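Local coordinates for transthyretin-like protein (Klebsiella pneumoniae subsp. pneumoniae, PDB 3QVA) that probably hydrolyses 5-hydroxyisourate to 2-oxo-4-hydroxy-4-carboxy-5-ureidoimidazoline in purine breakdown, working as a homotetramer of the transthyretin family, at residues E26-S31 / L65-G70; T83-D88 / L101-A106. One frame throughout, in Å; residues are numbered along the deposited sequence. Where two conformers were deposited one is given.

Interaction 1: E26-S31 / L65-G70; sequences EGVTVS and LTAETG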
loop_
_atom_site.group_PDB
_atom_site.type_symbol
_atom_site.label_atom_id
_atom_site.label_comp_id
_atom_site.label_asym_id
_atom_site.label_seq_id
_atom_site.Cartn_x
_atom_site.Cartn_y
_atom_site.Cartn_z
ATOM N N GLU A 26 12.222 -13.003 6.372
ATOM C CA GLU A 26 13.237 -13.393 7.361
ATOM C C GLU A 26 14.645 -13.074 6.863
ATOM O O GLU A 26 14.997 -13.382 5.720
ATOM C CB GLU A 26 13.122 -14.890 7.685
ATOM C CG GLU A 26 14.165 -15.421 8.676
ATOM C CD GLU A 26 14.138 -16.942 8.818
ATOM O OE1 GLU A 26 14.861 -17.464 9.698
ATOM O OE2 GLU A 26 13.399 -17.614 8.060
ATOM N N GLY A 27 15.445 -12.464 7.733
ATOM C CA GLY A 27 16.845 -12.163 7.432
ATOM C C GLY A 27 17.089 -10.824 6.752
ATOM O O GLY A 27 18.114 -10.634 6.102
ATOM N N VAL A 28 16.144 -9.898 6.891
ATOM C CA VAL A 28 16.319 -8.535 6.379
ATOM C C VAL A 28 17.041 -7.728 7.442
ATOM O O VAL A 28 16.612 -7.702 8.604
ATOM C CB VAL A 28 14.967 -7.838 6.071
ATOM C CG1 VAL A 28 15.203 -6.472 5.421
ATOM C CG2 VAL A 28 14.100 -8.707 5.176
ATOM N N THR A 29 18.134 -7.078 7.052
ATOM C CA THR A 29 18.845 -6.177 7.951
ATOM C C THR A 29 18.117 -4.845 8.015
ATOM O O THR A 29 17.738 -4.296 6.983
ATOM C CB THR A 29 20.316 -5.972 7.507
ATOM O OG1 THR A 29 21.032 -7.198 7.710
ATOM C CG2 THR A 29 20.987 -4.881 8.330
ATOM N N VAL A 30 17.908 -4.352 9.235
ATOM C CA VAL A 30 17.234 -3.077 9.475
ATOM C C VAL A 30 18.030 -2.243 10.478
ATOM O O VAL A 30 18.307 -2.697 11.596
ATOM C CB VAL A 30 15.789 -3.266 10.018
ATOM C CG1 VAL A 30 15.054 -1.930 10.054
ATOM C CG2 VAL A 30 15.009 -4.280 9.186
ATOM N N SER A 31 18.380 -1.020 10.083
ATOM C CA SER A 31 19.140 -0.125 10.950
ATOM C C SER A 31 18.314 1.054 11.448
ATOM O O SER A 31 17.409 1.533 10.761
ATOM C CB SER A 31 20.405 0.376 10.245
ATOM O OG SER A 31 20.088 1.221 9.150
ATOM N N LEU A 65 14.553 4.653 10.113
ATOM C CA LEU A 65 14.640 3.190 10.061
ATOM C C LEU A 65 14.883 2.772 8.630
ATOM O O LEU A 65 14.114 3.137 7.754
ATOM C CB LEU A 65 13.334 2.538 10.515
ATOM C CG LEU A 65 13.098 1.894 11.875
ATOM C CD1 LEU A 65 11.785 1.115 11.789
ATOM C CD2 LEU A 65 14.233 0.973 12.316
ATOM N N THR A 66 15.935 1.997 8.388
ATOM C CA THR A 66 16.273 1.611 7.027
ATOM C C THR A 66 16.346 0.101 6.872
ATOM O O THR A 66 17.188 -0.551 7.494
ATOM C CB THR A 66 17.613 2.235 6.587
ATOM O OG1 THR A 66 17.546 3.660 6.749
ATOM C CG2 THR A 66 17.915 1.898 5.122
ATOM N N ALA A 67 15.473 -0.441 6.026
ATOM C CA ALA A 67 15.464 -1.874 5.746
ATOM C C ALA A 67 16.224 -2.138 4.458
ATOM O O ALA A 67 15.974 -1.500 3.438
ATOM C CB ALA A 67 14.031 -2.403 5.649
ATOM N N GLU A 68 17.170 -3.071 4.508
ATOM C CA GLU A 68 17.999 -3.352 3.353
ATOM C C GLU A 68 17.283 -4.342 2.438
ATOM O O GLU A 68 17.664 -5.505 2.311
ATOM C CB GLU A 68 19.374 -3.858 3.802
ATOM C CG GLU A 68 20.168 -2.789 4.557
ATOM C CD GLU A 68 20.593 -1.641 3.659
ATOM O OE1 GLU A 68 20.939 -1.905 2.493
ATOM O OE2 GLU A 68 20.584 -0.474 4.118
ATOM N N THR A 69 16.230 -3.856 1.797
ATOM C CA THR A 69 15.333 -4.708 1.029
ATOM C C THR A 69 15.943 -5.173 -0.295
ATOM O O THR A 69 15.767 -6.336 -0.695
ATOM C CB THR A 69 13.995 -3.999 0.769
ATOM O OG1 THR A 69 14.241 -2.742 0.130
ATOM C CG2 THR A 69 13.268 -3.751 2.092
ATOM N N GLY A 70 16.674 -4.280 -0.961
ATOM C CA GLY A 70 17.286 -4.596 -2.252
ATOM C C GLY A 70 18.286 -5.730 -2.127
ATOM O O GLY A 70 18.293 -6.657 -2.948
HETATM O O HOH W 1 18.912 -7.231 4.125
HETATM O O HOH W 2 18.567 3.912 9.424
HETATM O O HOH W 3 20.377 -0.289 6.931
#
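Two antiparallel strands in the four-stranded sheet of the transthyretin-like sandwich meet here, with S31 and T66 as a hydrogen-bonded pair and V30 and A67 as the non-hydrogen-bonded pair next to it. S31 N donates a hydrogen bond to T66 O (2.9 Å), from 26° out of the carbonyl plane, and T66 N donates one back to S31 O (2.8 Å) in the plane of the S31 carbonyl. Beyond V30, E68 N reaches T29 O at 2.8 Å, almost straight on the C=O axis (173°), just where the chain turns through an inverse gamma turn at E68, the N-cap of helix 69-75. The apolar residues suit the inner face: V30 holds CG1 anti to its backbone N (chi1 -171°), against L65 CD2 at 3.8 Å, while its CG2 lies 4.1 Å from A67 CB. On the other face, small hydroxyl residues suit a wetter surface; one water accepts from S31 OG and donates to T66 O and E68 OE2. E68 also forms a salt bridge through OE1 with NH1 of R84. I16 of strand 12-18 covers V28, V30 and A67, whereas strands 37-43 and 82-90 flank the pair within the sheet.

Interaction 2: T83-D88 / L101-A106; sequences TRAQID and LPFLIA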
loop_
_atom_site.group_PDB
_atom_site.type_symbol
_atom_site.label_atom_id
_atom_site.label_comp_id
_atom_site.label_asym_id
_atom_site.label_seq_id
_atom_site.Cartn_x
_atom_site.Cartn_y
_atom_site.Cartn_z
ATOM N N THR A 83 16.459 0.061 -4.000
ATOM C CA THR A 83 17.717 -0.401 -3.400
ATOM C C THR A 83 17.620 -0.665 -1.893
ATOM O O THR A 83 18.333 -1.516 -1.363
ATOM C CB THR A 83 18.865 0.584 -3.668
ATOM O OG1 THR A 83 18.518 1.871 -3.152
ATOM C CG2 THR A 83 19.127 0.699 -5.160
ATOM N N ARG A 84 16.756 0.092 -1.219
ATOM C CA ARG A 84 16.493 -0.073 0.208
ATOM C C ARG A 84 15.198 0.659 0.518
ATOM O O ARG A 84 14.641 1.327 -0.358
ATOM C CB ARG A 84 17.652 0.458 1.072
ATOM C CG ARG A 84 18.183 1.834 0.690
ATOM C CD ARG A 84 19.457 2.164 1.461
ATOM N NE ARG A 84 20.413 1.060 1.407
ATOM C CZ ARG A 84 21.161 0.769 0.347
ATOM N NH1 ARG A 84 21.998 -0.262 0.387
ATOM N NH2 ARG A 84 21.070 1.502 -0.757
ATOM N N ALA A 85 14.718 0.512 1.746
ATOM C CA ALA A 85 13.489 1.146 2.175
ATOM C C ALA A 85 13.777 1.945 3.436
ATOM O O ALA A 85 14.034 1.375 4.495
ATOM C CB ALA A 85 12.407 0.090 2.423
ATOM N N GLN A 86 13.760 3.266 3.298
ATOM C CA GLN A 86 14.036 4.163 4.408
ATOM C C GLN A 86 12.750 4.839 4.875
ATOM O O GLN A 86 12.023 5.428 4.064
ATOM C CB GLN A 86 15.077 5.211 3.996
ATOM C CG GLN A 86 15.399 6.207 5.093
ATOM C CD GLN A 86 16.406 7.265 4.665
ATOM O OE1 GLN A 86 16.089 8.458 4.637
ATOM N NE2 GLN A 86 17.620 6.838 4.329
ATOM N N ILE A 87 12.479 4.742 6.178
ATOM C CA ILE A 87 11.379 5.465 6.809
ATOM C C ILE A 87 11.946 6.585 7.679
ATOM O O ILE A 87 12.859 6.362 8.490
ATOM C CB ILE A 87 10.524 4.548 7.703
ATOM C CG1 ILE A 87 9.918 3.398 6.898
ATOM C CG2 ILE A 87 9.410 5.359 8.385
ATOM C CD1 ILE A 87 9.279 2.345 7.807
ATOM N N ASP A 88 11.404 7.785 7.510
ATOM C CA ASP A 88 11.827 8.928 8.311
ATOM C C ASP A 88 10.651 9.368 9.164
ATOM O O ASP A 88 9.594 9.713 8.637
ATOM C CB ASP A 88 12.287 10.056 7.395
ATOM C CG ASP A 88 13.550 9.709 6.649
ATOM O OD1 ASP A 88 13.465 9.413 5.433
ATOM O OD2 ASP A 88 14.625 9.711 7.294
ATOM N N LEU A 101 6.257 0.165 13.223
ATOM C CA LEU A 101 6.340 0.688 11.860
ATOM C C LEU A 101 6.723 -0.418 10.876
ATOM O O LEU A 101 7.912 -0.624 10.609
ATOM C CB LEU A 101 7.338 1.854 11.797
ATOM C CG LEU A 101 7.104 3.070 12.707
ATOM C CD1 LEU A 101 8.267 4.040 12.615
ATOM C CD2 LEU A 101 5.803 3.785 12.377
ATOM N N PRO A 102 5.716 -1.142 10.343
ATOM C CA PRO A 102 5.987 -2.246 9.431
ATOM C C PRO A 102 6.444 -1.806 8.047
ATOM O O PRO A 102 6.242 -0.648 7.660
ATOM C CB PRO A 102 4.632 -2.971 9.327
ATOM C CG PRO A 102 3.837 -2.474 10.511
ATOM C CD PRO A 102 4.287 -1.070 10.692
ATOM N N PHE A 103 7.070 -2.740 7.333
ATOM C CA PHE A 103 7.417 -2.600 5.922
ATOM C C PHE A 103 6.662 -3.685 5.161
ATOM O O PHE A 103 6.858 -4.872 5.427
ATOM C CB PHE A 103 8.912 -2.868 5.701
ATOM C CG PHE A 103 9.840 -1.828 6.280
ATOM C CD1 PHE A 103 10.378 -0.832 5.467
ATOM C CD2 PHE A 103 10.220 -1.877 7.620
ATOM C CE1 PHE A 103 11.258 0.124 5.980
ATOM C CE2 PHE A 103 11.098 -0.922 8.151
ATOM C CZ PHE A 103 11.621 0.081 7.325
ATOM N N LEU A 104 5.819 -3.293 4.216
ATOM C CA LEU A 104 5.187 -4.259 3.320
ATOM C C LEU A 104 5.937 -4.168 2.009
ATOM O O LEU A 104 5.851 -3.154 1.324
ATOM C CB LEU A 104 3.702 -3.937 3.118
ATOM C CG LEU A 104 2.835 -3.742 4.361
ATOM C CD1 LEU A 104 1.375 -3.573 3.958
ATOM C CD2 LEU A 104 2.994 -4.896 5.335
ATOM N N ILE A 105 6.678 -5.218 1.658
ATOM C CA ILE A 105 7.640 -5.111 0.559
ATOM C C ILE A 105 7.369 -6.064 -0.602
ATOM O O ILE A 105 6.741 -7.115 -0.432
ATOM C CB ILE A 105 9.111 -5.265 1.060
ATOM C CG1 ILE A 105 9.429 -6.725 1.436
ATOM C CG2 ILE A 105 9.360 -4.329 2.243
ATOM C CD1 ILE A 105 10.909 -6.978 1.769
ATOM N N ALA A 106 7.854 -5.666 -1.773
ATOM C CA ALA A 106 7.788 -6.459 -2.996
ATOM C C ALA A 106 8.850 -5.924 -3.945
ATOM O O ALA A 106 9.285 -4.771 -3.801
ATOM C CB ALA A 106 6.388 -6.354 -3.632
#
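I87 and F103 meet across the hydrophobic core of the transthyretin-like beta sandwich, each reaching inward from a different sheet. Strand 82-90 is an edge strand of the four-stranded sheet within this chain, and 99-106 belongs to the facing one. Their backbones stay well apart, with A85 CA and F103 CA 8.1 Å from each other, and no hydrogen bond joins the two segments; side chains fill the interval.

The central interaction is CH-pi. The methyl CD1 of I87 sits over one face of the F103 ring, 3.7 Å from its centroid and 27° off the ring normal, displaced toward the rim. I87 has CG1 anti to its carbonyl carbon (chi1 -60°) and an extended chi2 of 170°, which carries CD1 out to the ring. A long branched side chain and a flat aromatic one therefore bridge the sheets together, approaching from opposite directions.

Further van der Waals contacts adjoin this pair. A85 CB lies 3.7 Å from F103 CE1; its single methyl suits a place where the large ring already comes close to the backbone. L101 makes a looser apolar contact, its CB 4.5 Å from I87 CD1. W110 and T112 of strand 109-113 add packing against A85 and I87 respectively.

Polar bonding goes to neighbours instead. L101 O accepts from T14 OG1 and P102 O from T112 OG1, while D88 forms a salt bridge with R84 of the second subunit, where strand 82-90 pairs antiparallel with its counterpart and extends the sheet across the interface. Back in the core, the backbone oxygen of A85 approaches the ring obliquely, A85 O lying 3.4 Å from F103 CE1.

Interaction 1 ties neighbouring strands within one sheet, whereas interaction 2 spans the core from that sheet to the facing one; their centres are about 8 Å apart. Strands 62-67 and 82-90 connect them directly: A67 N and A85 O are 2.8 Å apart, as are I87 N and L65 O, both probable hydrogen bonds. The residues in these backbone links, A67, L65, A85 and I87, also supply core side chains, and F103 of interaction 2 touches A67 of interaction 1. Near the start of helix 69-75, T69 OG1 packs 3.5 Å from R84 CA, while the side chain of R84 reaches away to its salt bridge with E68. Strand 82-90 continues the shared sheet into a second subunit.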